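Local coordinates for cysteine desulfurase (Stenotrophomonas maltophilia, PDB 6WCI), which probably removes sulfur from L-cysteine with the help of pyridoxal 5'-phosphate, leaving L-alanine and passing the sulfur to a carrier, at residues Trp26-Val29 against Arg30-Pro34; Ala63-Glu66 against Phe67-Tyr71; Ala89-Gly92 against Ala93-Thr96; Lys229-Val232 against Ala233-Gly236; Ser401-Phe404 against Tyr405-His408. All coordinates share one frame; numbering follows the deposited sequence.

Interaction 1 (Trp26-Val29 against Arg30-Pro34); sequences WDRV and RLDFP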
loop_
_atom_site.group_PDB
_atom_site.type_symbol
_atom_site.label_atom_id
_atom_site.label_comp_id
_atom_site.label_asym_id
_atom_site.label_seq_id
_atom_site.Cartn_x
_atom_site.Cartn_y
_atom_site.Cartn_z
ATOM N N TRP B 26 -28.220 -3.624 18.093
ATOM C CA TRP B 26 -26.929 -4.276 17.893
ATOM C C TRP B 26 -27.066 -5.628 17.198
ATOM O O TRP B 26 -26.141 -6.053 16.497
ATOM C CB TRP B 26 -26.197 -4.422 19.231
ATOM C CG TRP B 26 -25.715 -3.114 19.761
ATOM C CD1 TRP B 26 -26.158 -2.458 20.875
ATOM C CD2 TRP B 26 -24.697 -2.286 19.185
ATOM N NE1 TRP B 26 -25.468 -1.277 21.032
ATOM C CE2 TRP B 26 -24.570 -1.148 20.006
ATOM C CE3 TRP B 26 -23.881 -2.397 18.054
ATOM C CZ2 TRP B 26 -23.658 -0.125 19.732
ATOM C CZ3 TRP B 26 -22.969 -1.379 17.789
ATOM C CH2 TRP B 26 -22.868 -0.262 18.621
ATOM N N ASP B 27 -28.199 -6.315 17.383
ATOM C CA ASP B 27 -28.445 -7.552 16.643
ATOM C C ASP B 27 -28.510 -7.293 15.145
ATOM O O ASP B 27 -27.974 -8.070 14.346
ATOM C CB ASP B 27 -29.737 -8.203 17.134
ATOM C CG ASP B 27 -29.641 -8.651 18.572
ATOM O OD1 ASP B 27 -28.759 -9.486 18.862
ATOM O OD2 ASP B 27 -30.421 -8.156 19.418
ATOM N N ARG B 28 -29.167 -6.207 14.745
ATOM C CA ARG B 28 -29.231 -5.864 13.333
ATOM C C ARG B 28 -27.872 -5.412 12.814
ATOM O O ARG B 28 -27.548 -5.665 11.650
ATOM C CB ARG B 28 -30.286 -4.783 13.111
ATOM C CG ARG B 28 -30.274 -4.165 11.725
ATOM C CD ARG B 28 -30.810 -5.130 10.670
ATOM N NE ARG B 28 -30.638 -4.580 9.331
ATOM C CZ ARG B 28 -29.499 -4.623 8.663
ATOM N NH1 ARG B 28 -28.434 -5.185 9.217
ATOM N NH2 ARG B 28 -29.421 -4.096 7.448
ATOM N N VAL B 29 -27.057 -4.774 13.664
ATOM C CA VAL B 29 -25.729 -4.328 13.230
ATOM C C VAL B 29 -24.842 -5.524 12.894
ATOM O O VAL B 29 -24.166 -5.540 11.858
ATOM C CB VAL B 29 -25.077 -3.429 14.298
ATOM C CG1 VAL B 29 -23.651 -3.060 13.889
ATOM C CG2 VAL B 29 -25.901 -2.168 14.529
ATOM N N ARG B 30 -24.836 -6.542 13.760
ATOM C CA ARG B 30 -24.038 -7.745 13.526
ATOM C C ARG B 30 -24.410 -8.449 12.218
ATOM O O ARG B 30 -23.564 -9.114 11.614
ATOM C CB ARG B 30 -24.199 -8.709 14.710
ATOM C CG ARG B 30 -23.699 -10.140 14.454
ATOM C CD ARG B 30 -23.857 -11.068 15.668
ATOM N NE ARG B 30 -23.368 -12.406 15.353
ATOM C CZ ARG B 30 -22.152 -12.865 15.629
ATOM N NH1 ARG B 30 -21.253 -12.109 16.270
ATOM N NH2 ARG B 30 -21.844 -14.104 15.278
ATOM N N LEU B 31 -25.665 -8.346 11.780
ATOM C CA LEU B 31 -26.045 -9.005 10.530
ATOM C C LEU B 31 -25.416 -8.349 9.307
ATOM O O LEU B 31 -25.428 -8.947 8.224
ATOM C CB LEU B 31 -27.564 -9.021 10.374
ATOM C CG LEU B 31 -28.354 -9.721 11.482
ATOM C CD1 LEU B 31 -29.840 -9.705 11.158
ATOM C CD2 LEU B 31 -27.860 -11.142 11.690
ATOM N N ASP B 32 -24.865 -7.145 9.456
ATOM C CA ASP B 32 -24.163 -6.500 8.354
ATOM C C ASP B 32 -22.850 -7.177 8.010
ATOM O O ASP B 32 -22.276 -6.863 6.966
ATOM C CB ASP B 32 -23.880 -5.035 8.690
ATOM C CG ASP B 32 -25.081 -4.157 8.488
ATOM O OD1 ASP B 32 -25.942 -4.520 7.664
ATOM O OD2 ASP B 32 -25.167 -3.111 9.157
ATOM N N PHE B 33 -22.359 -8.082 8.856
ATOM C CA PHE B 33 -21.027 -8.661 8.718
ATOM C C PHE B 33 -21.150 -10.102 8.246
ATOM O O PHE B 33 -21.308 -11.014 9.067
ATOM C CB PHE B 33 -20.279 -8.582 10.053
ATOM C CG PHE B 33 -19.985 -7.168 10.494
ATOM C CD1 PHE B 33 -20.964 -6.399 11.114
ATOM C CD2 PHE B 33 -18.729 -6.608 10.283
ATOM C CE1 PHE B 33 -20.695 -5.087 11.521
ATOM C CE2 PHE B 33 -18.441 -5.300 10.691
ATOM C CZ PHE B 33 -19.422 -4.538 11.309
ATOM N N PRO B 34 -21.067 -10.366 6.938
ATOM C CA PRO B 34 -21.428 -11.704 6.445
ATOM C C PRO B 34 -20.494 -12.809 6.907
ATOM O O PRO B 34 -20.946 -13.953 7.028
ATOM C CB PRO B 34 -21.400 -11.536 4.919
ATOM C CG PRO B 34 -20.466 -10.387 4.676
ATOM C CD PRO B 34 -20.672 -9.455 5.848
HETATM O O HOH W 1 -27.305 -3.717 5.785
#

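Interaction 2 (Ala63-Glu66 against Phe67-Tyr71); sequences AVDE and FYRRY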
loop_
_atom_site.group_PDB
_atom_site.type_symbol
_atom_site.label_atom_id
_atom_site.label_comp_id
_atom_site.label_asym_id
_atom_site.label_seq_id
_atom_site.Cartn_x
_atom_site.Cartn_y
_atom_site.Cartn_z
ATOM N N ALA B 63 -18.536 -2.049 -1.566
ATOM C CA ALA B 63 -17.929 -0.844 -2.124
ATOM C C ALA B 63 -16.693 -1.192 -2.942
ATOM O O ALA B 63 -16.495 -0.677 -4.049
ATOM C CB ALA B 63 -17.568 0.140 -1.010
ATOM N N VAL B 64 -15.843 -2.066 -2.402
ATOM C CA VAL B 64 -14.652 -2.499 -3.123
ATOM C C VAL B 64 -15.045 -3.286 -4.370
ATOM O O VAL B 64 -14.487 -3.085 -5.453
ATOM C CB VAL B 64 -13.750 -3.314 -2.175
ATOM C CG1 VAL B 64 -12.631 -4.008 -2.943
ATOM C CG2 VAL B 64 -13.181 -2.411 -1.072
ATOM N N ASP B 65 -16.030 -4.172 -4.242
ATOM C CA ASP B 65 -16.459 -4.988 -5.368
ATOM C C ASP B 65 -17.075 -4.128 -6.463
ATOM O O ASP B 65 -16.837 -4.358 -7.656
ATOM C CB ASP B 65 -17.452 -6.038 -4.878
ATOM C CG ASP B 65 -17.839 -7.020 -5.954
ATOM O OD1 ASP B 65 -17.097 -8.004 -6.158
ATOM O OD2 ASP B 65 -18.892 -6.812 -6.583
ATOM N N GLU B 66 -17.863 -3.127 -6.069
ATOM C CA GLU B 66 -18.507 -2.251 -7.036
ATOM C C GLU B 66 -17.479 -1.417 -7.797
ATOM O O GLU B 66 -17.658 -1.131 -8.989
ATOM C CB GLU B 66 -19.509 -1.342 -6.325
ATOM C CG GLU B 66 -20.333 -0.471 -7.265
ATOM C CD GLU B 66 -20.925 0.752 -6.586
ATOM O OE1 GLU B 66 -20.232 1.368 -5.749
ATOM O OE2 GLU B 66 -22.087 1.095 -6.888
ATOM N N PHE B 67 -16.402 -1.011 -7.119
ATOM C CA PHE B 67 -15.351 -0.258 -7.785
ATOM C C PHE B 67 -14.751 -1.061 -8.926
ATOM O O PHE B 67 -14.655 -0.573 -10.060
ATOM C CB PHE B 67 -14.260 0.151 -6.789
ATOM C CG PHE B 67 -13.060 0.763 -7.452
ATOM C CD1 PHE B 67 -13.116 2.053 -7.951
ATOM C CD2 PHE B 67 -11.893 0.040 -7.614
ATOM C CE1 PHE B 67 -12.018 2.625 -8.578
ATOM C CE2 PHE B 67 -10.788 0.609 -8.241
ATOM C CZ PHE B 67 -10.855 1.901 -8.725
ATOM N N TYR B 68 -14.325 -2.298 -8.647
ATOM C CA TYR B 68 -13.700 -3.082 -9.709
ATOM C C TYR B 68 -14.685 -3.409 -10.820
ATOM O O TYR B 68 -14.290 -3.494 -11.985
ATOM C CB TYR B 68 -13.096 -4.367 -9.146
ATOM C CG TYR B 68 -11.892 -4.162 -8.259
ATOM C CD1 TYR B 68 -10.775 -3.435 -8.702
ATOM C CD2 TYR B 68 -11.861 -4.700 -6.976
ATOM C CE1 TYR B 68 -9.672 -3.267 -7.890
ATOM C CE2 TYR B 68 -10.768 -4.538 -6.155
ATOM C CZ TYR B 68 -9.677 -3.809 -6.609
ATOM O OH TYR B 68 -8.587 -3.651 -5.782
ATOM N N ARG B 69 -15.965 -3.589 -10.488
ATOM C CA ARG B 69 -16.941 -4.000 -11.491
ATOM C C ARG B 69 -17.466 -2.843 -12.330
ATOM O O ARG B 69 -17.937 -3.068 -13.450
ATOM C CB ARG B 69 -18.130 -4.695 -10.822
ATOM C CG ARG B 69 -17.845 -6.109 -10.403
ATOM C CD ARG B 69 -19.043 -6.720 -9.666
ATOM N NE ARG B 69 -18.688 -8.020 -9.114
ATOM C CZ ARG B 69 -18.759 -9.163 -9.793
ATOM N NH1 ARG B 69 -19.187 -9.173 -11.053
ATOM N NH2 ARG B 69 -18.405 -10.300 -9.206
ATOM N N ARG B 70 -17.442 -1.620 -11.804
ATOM C CA ARG B 70 -18.269 -0.554 -12.361
ATOM C C ARG B 70 -17.551 0.751 -12.652
ATOM O O ARG B 70 -18.038 1.502 -13.501
ATOM C CB ARG B 70 -19.461 -0.267 -11.438
ATOM C CG ARG B 70 -20.463 -1.429 -11.298
ATOM C CD ARG B 70 -21.428 -1.449 -12.456
ATOM N NE ARG B 70 -22.164 -0.191 -12.563
ATOM C CZ ARG B 70 -22.894 0.156 -13.619
ATOM N NH1 ARG B 70 -22.979 -0.660 -14.663
ATOM N NH2 ARG B 70 -23.531 1.320 -13.637
ATOM N N TYR B 71 -16.441 1.072 -11.994
ATOM C CA TYR B 71 -15.767 2.321 -12.366
ATOM C C TYR B 71 -14.280 2.273 -12.044
ATOM O O TYR B 71 -13.673 3.290 -11.690
ATOM C CB TYR B 71 -16.421 3.547 -11.723
ATOM C CG TYR B 71 -16.476 3.583 -10.204
ATOM C CD1 TYR B 71 -17.365 2.783 -9.491
ATOM C CD2 TYR B 71 -15.678 4.464 -9.490
ATOM C CE1 TYR B 71 -17.428 2.841 -8.104
ATOM C CE2 TYR B 71 -15.726 4.531 -8.109
ATOM C CZ TYR B 71 -16.602 3.723 -7.420
ATOM O OH TYR B 71 -16.630 3.803 -6.042
HETATM O O HOH W 2 -17.727 1.609 -4.771
#

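Interaction 3 (Ala89-Gly92 against Ala93-Thr96); sequences AYEG and ARNT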
loop_
_atom_site.group_PDB
_atom_site.type_symbol
_atom_site.label_atom_id
_atom_site.label_comp_id
_atom_site.label_asym_id
_atom_site.label_seq_id
_atom_site.Cartn_x
_atom_site.Cartn_y
_atom_site.Cartn_z
ATOM N N ALA B 89 -14.783 9.443 -5.905
ATOM C CA ALA B 89 -14.919 8.460 -4.835
ATOM C C ALA B 89 -13.688 8.450 -3.937
ATOM O O ALA B 89 -13.801 8.358 -2.705
ATOM C CB ALA B 89 -15.162 7.077 -5.442
ATOM N N TYR B 90 -12.503 8.558 -4.534
ATOM C CA TYR B 90 -11.268 8.459 -3.768
ATOM C C TYR B 90 -11.067 9.686 -2.889
ATOM O O TYR B 90 -10.825 9.568 -1.681
ATOM C CB TYR B 90 -10.095 8.264 -4.725
ATOM C CG TYR B 90 -8.730 8.340 -4.083
ATOM C CD1 TYR B 90 -8.265 7.322 -3.253
ATOM C CD2 TYR B 90 -7.887 9.416 -4.340
ATOM C CE1 TYR B 90 -6.998 7.397 -2.663
ATOM C CE2 TYR B 90 -6.628 9.494 -3.769
ATOM C CZ TYR B 90 -6.184 8.485 -2.939
ATOM O OH TYR B 90 -4.919 8.582 -2.383
ATOM N N GLU B 91 -11.162 10.879 -3.476
ATOM C CA GLU B 91 -11.080 12.078 -2.659
ATOM C C GLU B 91 -12.282 12.196 -1.735
ATOM O O GLU B 91 -12.163 12.779 -0.656
ATOM C CB GLU B 91 -10.945 13.319 -3.540
ATOM C CG GLU B 91 -9.590 13.430 -4.247
ATOM C CD GLU B 91 -8.396 13.533 -3.279
ATOM O OE1 GLU B 91 -8.585 13.952 -2.115
ATOM O OE2 GLU B 91 -7.261 13.192 -3.695
ATOM N N GLY B 92 -13.439 11.663 -2.135
ATOM C CA GLY B 92 -14.566 11.606 -1.213
ATOM C C GLY B 92 -14.248 10.794 0.029
ATOM O O GLY B 92 -14.685 11.126 1.134
ATOM N N ALA B 93 -13.462 9.728 -0.134
ATOM C CA ALA B 93 -13.108 8.879 0.996
ATOM C C ALA B 93 -12.177 9.601 1.954
ATOM O O ALA B 93 -12.265 9.415 3.171
ATOM C CB ALA B 93 -12.456 7.593 0.496
ATOM N N ARG B 94 -11.262 10.416 1.415
ATOM C CA ARG B 94 -10.407 11.239 2.261
ATOM C C ARG B 94 -11.232 12.221 3.084
ATOM O O ARG B 94 -10.910 12.489 4.247
ATOM C CB ARG B 94 -9.368 11.984 1.407
ATOM C CG ARG B 94 -8.340 12.759 2.241
ATOM C CD ARG B 94 -7.686 13.926 1.483
ATOM N NE ARG B 94 -7.147 13.515 0.195
ATOM C CZ ARG B 94 -5.945 12.977 0.020
ATOM N NH1 ARG B 94 -5.139 12.781 1.055
ATOM N NH2 ARG B 94 -5.549 12.627 -1.201
ATOM N N ASN B 95 -12.294 12.779 2.500
ATOM C CA ASN B 95 -13.112 13.741 3.242
ATOM C C ASN B 95 -13.929 13.054 4.323
ATOM O O ASN B 95 -14.144 13.618 5.402
ATOM C CB ASN B 95 -14.035 14.506 2.291
ATOM C CG ASN B 95 -13.271 15.269 1.220
ATOM O OD1 ASN B 95 -12.073 15.511 1.354
ATOM N ND2 ASN B 95 -13.969 15.659 0.152
ATOM N N THR B 96 -14.405 11.842 4.044
ATOM C CA THR B 96 -15.168 11.094 5.035
ATOM C C THR B 96 -14.288 10.659 6.190
ATOM O O THR B 96 -14.716 10.686 7.347
ATOM C CB THR B 96 -15.812 9.869 4.392
ATOM O OG1 THR B 96 -16.687 10.292 3.348
ATOM C CG2 THR B 96 -16.603 9.081 5.439
HETATM O O HOH W 3 -10.293 15.842 -0.560
#

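Interaction 4 (Lys229-Val232 against Ala233-Gly236); sequences KVDV and AAIG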
loop_
_atom_site.group_PDB
_atom_site.type_symbol
_atom_site.label_atom_id
_atom_site.label_comp_id
_atom_site.label_asym_id
_atom_site.label_seq_id
_atom_site.Cartn_x
_atom_site.Cartn_y
_atom_site.Cartn_z
ATOM N N LYS B 229 -14.660 7.255 20.005
ATOM C CA LYS B 229 -14.630 8.489 19.236
ATOM C C LYS B 229 -13.325 9.208 19.509
ATOM O O LYS B 229 -12.972 9.453 20.664
ATOM C CB LYS B 229 -15.809 9.398 19.568
ATOM C CG LYS B 229 -15.798 10.643 18.681
ATOM C CD LYS B 229 -17.113 11.392 18.650
ATOM C CE LYS B 229 -17.073 12.516 17.618
ATOM N NZ LYS B 229 -15.929 13.462 17.824
ATOM N N VAL B 230 -12.597 9.529 18.448
ATOM C CA VAL B 230 -11.370 10.297 18.564
ATOM C C VAL B 230 -11.556 11.590 17.788
ATOM O O VAL B 230 -11.808 11.569 16.575
ATOM C CB VAL B 230 -10.139 9.520 18.071
ATOM C CG1 VAL B 230 -8.880 10.337 18.330
ATOM C CG2 VAL B 230 -10.039 8.177 18.777
ATOM N N ASP B 231 -11.484 12.707 18.506
ATOM C CA ASP B 231 -11.319 14.038 17.931
ATOM C C ASP B 231 -9.818 14.282 17.885
ATOM O O ASP B 231 -9.213 14.735 18.859
ATOM C CB ASP B 231 -12.056 15.071 18.778
ATOM C CG ASP B 231 -11.884 16.495 18.272
ATOM O OD1 ASP B 231 -11.008 16.746 17.419
ATOM O OD2 ASP B 231 -12.636 17.377 18.740
ATOM N N VAL B 232 -9.202 13.971 16.737
ATOM C CA VAL B 232 -7.745 14.039 16.652
ATOM C C VAL B 232 -7.255 15.462 16.913
ATOM O O VAL B 232 -6.227 15.670 17.568
ATOM C CB VAL B 232 -7.246 13.513 15.291
ATOM C CG1 VAL B 232 -5.765 13.768 15.140
ATOM C CG2 VAL B 232 -7.530 12.026 15.149
ATOM N N ALA B 233 -7.981 16.463 16.405
ATOM C CA ALA B 233 -7.512 17.841 16.519
ATOM C C ALA B 233 -7.489 18.296 17.968
ATOM O O ALA B 233 -6.590 19.040 18.374
ATOM C CB ALA B 233 -8.386 18.775 15.685
ATOM N N ALA B 234 -8.468 17.859 18.760
ATOM C CA ALA B 234 -8.529 18.239 20.165
ATOM C C ALA B 234 -7.471 17.545 21.005
ATOM O O ALA B 234 -7.309 17.896 22.179
ATOM C CB ALA B 234 -9.920 17.941 20.731
ATOM N N ILE B 235 -6.764 16.562 20.451
ATOM C CA ILE B 235 -5.705 15.925 21.223
ATOM C C ILE B 235 -4.528 16.878 21.388
ATOM O O ILE B 235 -3.890 16.917 22.443
ATOM C CB ILE B 235 -5.280 14.597 20.567
ATOM C CG1 ILE B 235 -6.461 13.622 20.514
ATOM C CG2 ILE B 235 -4.139 13.961 21.344
ATOM C CD1 ILE B 235 -6.090 12.242 20.003
ATOM N N GLY B 236 -4.234 17.675 20.364
ATOM C CA GLY B 236 -3.102 18.574 20.437
ATOM C C GLY B 236 -1.770 17.904 20.196
ATOM O O GLY B 236 -0.744 18.386 20.687
HETATM O O HOH W 4 -3.837 17.162 17.306
#

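Interaction 5 (Ser401-Phe404 against Tyr405-His408); sequences SLAF and YNTH. With SO4 (sulfate ion), chain E.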
loop_
_atom_site.group_PDB
_atom_site.type_symbol
_atom_site.label_atom_id
_atom_site.label_comp_id
_atom_site.label_asym_id
_atom_site.label_seq_id
_atom_site.Cartn_x
_atom_site.Cartn_y
_atom_site.Cartn_z
ATOM N N SER B 401 -9.925 -10.156 21.967
ATOM C CA SER B 401 -10.195 -8.758 21.669
ATOM C C SER B 401 -11.554 -8.660 20.999
ATOM O O SER B 401 -11.761 -9.208 19.911
ATOM C CB SER B 401 -9.089 -8.147 20.800
ATOM O OG SER B 401 -8.580 -9.077 19.857
ATOM N N LEU B 402 -12.465 -7.956 21.650
ATOM C CA LEU B 402 -13.869 -7.933 21.282
ATOM C C LEU B 402 -14.173 -6.719 20.414
ATOM O O LEU B 402 -13.510 -5.681 20.510
ATOM C CB LEU B 402 -14.733 -7.903 22.542
ATOM C CG LEU B 402 -14.438 -9.019 23.554
ATOM C CD1 LEU B 402 -15.248 -8.847 24.850
ATOM C CD2 LEU B 402 -14.704 -10.377 22.931
ATOM N N ALA B 403 -15.175 -6.865 19.554
ATOM C CA ALA B 403 -15.698 -5.773 18.745
ATOM C C ALA B 403 -17.194 -5.651 18.989
ATOM O O ALA B 403 -17.823 -6.539 19.567
ATOM C CB ALA B 403 -15.411 -5.988 17.259
ATOM N N PHE B 404 -17.758 -4.528 18.543
ATOM C CA PHE B 404 -19.160 -4.242 18.825
ATOM C C PHE B 404 -20.091 -5.303 18.238
ATOM O O PHE B 404 -21.178 -5.535 18.782
ATOM C CB PHE B 404 -19.526 -2.855 18.299
ATOM C CG PHE B 404 -19.281 -2.683 16.818
ATOM C CD1 PHE B 404 -20.241 -3.074 15.887
ATOM C CD2 PHE B 404 -18.095 -2.131 16.359
ATOM C CE1 PHE B 404 -20.011 -2.917 14.527
ATOM C CE2 PHE B 404 -17.858 -1.972 15.006
ATOM C CZ PHE B 404 -18.817 -2.368 14.088
ATOM N N TYR B 405 -19.687 -5.959 17.142
ATOM C CA TYR B 405 -20.501 -7.005 16.528
ATOM C C TYR B 405 -20.381 -8.354 17.231
ATOM O O TYR B 405 -21.066 -9.302 16.839
ATOM C CB TYR B 405 -20.153 -7.164 15.037
ATOM C CG TYR B 405 -18.680 -7.223 14.725
ATOM C CD1 TYR B 405 -17.933 -8.354 15.001
ATOM C CD2 TYR B 405 -18.038 -6.147 14.117
ATOM C CE1 TYR B 405 -16.574 -8.404 14.719
ATOM C CE2 TYR B 405 -16.685 -6.181 13.829
ATOM C CZ TYR B 405 -15.955 -7.314 14.119
ATOM O OH TYR B 405 -14.596 -7.349 13.836
ATOM N N ASN B 406 -19.526 -8.478 18.240
ATOM C CA ASN B 406 -19.604 -9.647 19.097
ATOM C C ASN B 406 -20.817 -9.523 20.017
ATOM O O ASN B 406 -21.430 -8.457 20.138
ATOM C CB ASN B 406 -18.326 -9.805 19.917
ATOM C CG ASN B 406 -17.126 -10.142 19.061
ATOM O OD1 ASN B 406 -16.125 -9.420 19.064
ATOM N ND2 ASN B 406 -17.220 -11.249 18.323
ATOM N N THR B 407 -21.167 -10.629 20.672
ATOM C CA THR B 407 -22.376 -10.696 21.479
ATOM C C THR B 407 -22.067 -11.239 22.869
ATOM O O THR B 407 -21.030 -11.868 23.102
ATOM C CB THR B 407 -23.445 -11.583 20.825
ATOM O OG1 THR B 407 -23.016 -12.949 20.866
ATOM C CG2 THR B 407 -23.676 -11.167 19.373
ATOM N N HIS B 408 -22.997 -10.989 23.795
ATOM C CA HIS B 408 -22.889 -11.557 25.138
ATOM C C HIS B 408 -23.003 -13.073 25.109
ATOM O O HIS B 408 -22.345 -13.761 25.900
ATOM C CB HIS B 408 -23.961 -10.956 26.042
ATOM C CG HIS B 408 -23.753 -9.503 26.325
ATOM N ND1 HIS B 408 -22.702 -9.039 27.087
ATOM C CD2 HIS B 408 -24.451 -8.408 25.940
ATOM C CE1 HIS B 408 -22.759 -7.721 27.158
ATOM N NE2 HIS B 408 -23.810 -7.312 26.469
HETATM S S SO4 E . -26.246 -9.308 22.656
HETATM O O1 SO4 E . -26.548 -9.146 21.237
HETATM O O2 SO4 E . -24.819 -9.110 22.880
HETATM O O3 SO4 E . -26.598 -10.665 23.087
HETATM O O4 SO4 E . -26.998 -8.294 23.392
#

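Interaction 1 (Trp26-Val29 against Arg30-Pro34)
R28 and D32, four residues apart, form a salt bridge between an exposed arginine and a buried aspartate where a short helix unwinds. NH1 of R28 lies 3.0 Å from OD1 of D32; the carboxylate oxygen sits in the plane of the guanidinium, yet the nitrogen comes from above the carboxylate, whose plane is turned 74° from that of the arginine. A bend at chi2 (72°) folds the arginine back toward the aspartate, and a water joins R28 NH2 to the same OD1. The other oxygen, OD2, is held by Y312 OH, so both ends of this buried carboxylate have partners.

Among the backbone bonds, R30 N to W26 O (3.1 Å) is a helical one, whereas D32 N reaches V29 O at 3.0 Å, three residues back. L31 N has just weak bonds, to D27 O and R28 O.

Apolar contact is modest: CG1 of V29 lies 4.3 Å from CE1 of F33, whose ring turns its edge to V29 O. Apolar side chains suit both buried positions, V29 packing on Y312 and L316 and F33 on P57, while R30 reaches E410 and Y405 O. The arrangement is the C-terminal end of helix 26-30, passing into a type I beta turn from R30 to F33.

Interaction 2 (Ala63-Glu66 against Phe67-Tyr71)
Successive i to i+4 bonds, F67 N to A63 O, Y68 N to V64 O and R69 N to D65 O, carry the backbone in regular alpha-helical fashion until R70 N makes a weak bond to E66 O and Y71 leaves the helix. These are the final turns of helix 58-70, an element of the subunit interface in this dimeric class-V aminotransferase fold.

D65 and R69 pair one turn apart on the side facing the second subunit. NE of R69 lies 2.8 Å from OD2 of D65 but at a bent 128°, while OD1, at 3.4 Å, is met more nearly straight; both bonds are weak. The arginine chain is extended from CG to NE, which carries NE along to the carboxylate, and the R69 side chain packs on V58 of the second subunit.

V64 and Y68 lie side by side, CG1 of V64 touching CE2 of Y68 at 3.8 Å. The tyrosine suits a buried interface because its hydroxyl bonds to T251 N of the second subunit.

Y71 has its CG between the backbone N and the carbonyl carbon (chi1 59°), which turns the ring back along the helix. One water there is gripped by three groups: it donates to A63 O and to E66 OE1, each at 2.7 Å, and accepts from Y71 OH at 2.8 Å.

Interaction 3 (Ala89-Gly92 against Ala93-Thr96)
E91 and R94 meet side-on, their flat ends nearly coplanar with planes 16° apart. NE of R94 points at OE1 of E91 over 2.8 Å and NH2 at OE2 over 3.1 Å, both bonds almost straight at 174° and both using the syn side of the carboxylate. This bidentate salt bridge fixes the rotation of both groups. It is possible at a spacing of three because E91 bends at chi2 and R94 at chi3, which brings the two ends alongside, pointing the same way. Further partners complete the network: E91 OE2 accepts from H291 NE2, while R94 NH1 bonds to E294 OE2 and L108 O. The arginine's long, many-donor end thus ties helix 81-101, a long alpha-helix of the class-V aminotransferase fold, to strand 108-111 and to the loop that carries H291. A ring carbon of Y90, CE2, lies 4.2 Å from R94 NH2.

G92 contributes its backbone. Its carbonyl oxygen accepts T96 N at 3.0 Å and T96 OG1 at 3.1 Å, from opposite faces of the carbonyl plane. Threonine can do this within a helix because its OG1 lies beside its own backbone N (chi1 -60°). Nearby, a water donates to both E91 OE1 and N95 OD1.

Interaction 4 (Lys229-Val232 against Ala233-Gly236)
A short, weakly bonded helix, 232-235, begins with D231 as its N-cap, and the contact is this cap with the turn that follows. The helix lies in the connection between strands 216-220 and 239-243, neighbouring parallel strands of the seven-stranded mixed sheet.

D231 OD1 accepts A234 N at 3.1 Å with an N-H...O angle of 157°. The nitrogen stands well above the carboxylate plane, and the carboxylate is brought over the helix start because CG is anti to the residue's own backbone N (chi1 178°). Aspartate suits the position: its short acidic chain can take up a first-turn amide that has just a weak backbone bond, to D231 O, and its negative charge probably goes well with the positive end of the helix dipole. The same OD1 is also held by N102 ND2, which fastens the cap to the end of helix 81-101, since N102 directly follows it and V232 pairs through its backbone with L101. OD2 rests instead against the methyl of A234, 3.4 Å from its CB, a small side chain that lets the acid lie close.

In the backbone, I235 N reaches V232 O at 3.1 Å, whereas the bonds of A234 N and I235 N to D231 O are weak. The helix stops at G236, whose positive phi (79°) would press a beta-carbon against the preceding carbonyl oxygen; glycine avoids this. On the inner side V230 and I235 are both branched and apolar and both touch Y240; they cross obliquely, V230 CG1 meeting I235 CD1 at 3.8 Å.

Interaction 5 (Ser401-Phe404 against Tyr405-His408)
OD1 of N406 takes the backbone N of A403 at 2.8 Å, with an N-H...O angle of 170° and the donor in the plane of the amide, on a lone pair. The bond is returned by the main chain: N406 N reaches A403 O at 2.9 Å, coming from above the carbonyl plane. Asparagine suits this place because one short amide both accepts from A403 and, through ND2, donates to E410 OE1. The backbone bond closes a type I beta turn from A403 to N406, and the side-chain bond reinforces it, in the buried loop that leads from strand 397-401 to helix 408-422.

Between these ends, F404 and Y405 occupy the corners of the turn. Y405 turns its edge to one face of F404, a T-shaped pair with planes 73° apart, CD2 of the tyrosine lying 3.8 Å from CE1 of the phenylalanine. With chi1 at 47°, CG of Y405 sits between its backbone N and carbonyl carbon, which lays the ring over the methyl of A403. The result is a CH-pi contact on one face, CB standing 3.6 Å from the ring centroid; alanine is small enough to fit so near. At its far end Y405 OH bonds to N50 OD1 and Q55 N, so the buried hydroxyl is well supplied, while F404, wholly apolar, packs on L313, L316 and V321.

T407 is the N-cap of helix 408-422, its OG1 accepting E410 N. H408 N, in the first turn, donates to O2 of a sulfate, probably from the crystallisation liquor, at 2.8 Å, an ion also bound by R324 NH2.

Interactions 1 and 5 touch, their centres about 11 Å apart: R30 NH1 lies 2.9 Å from Y405 O, F33 CZ 3.6 Å from F404 CZ, and V29 CG1 3.7 Å from F404 CE1. A bound sulfate also comes about 3 Å from the side chain of D27. Interactions 2 and 3 lie on successive helices and meet where Y71 OH is 3.6 Å from A89 CB. Interaction 4 stands apart, its nearest atoms about 10 Å from interaction 3. None includes K246, which carries pyridoxal phosphate in this structure, but interaction 2 touches P250 of both subunits, four residues beyond it in sequence.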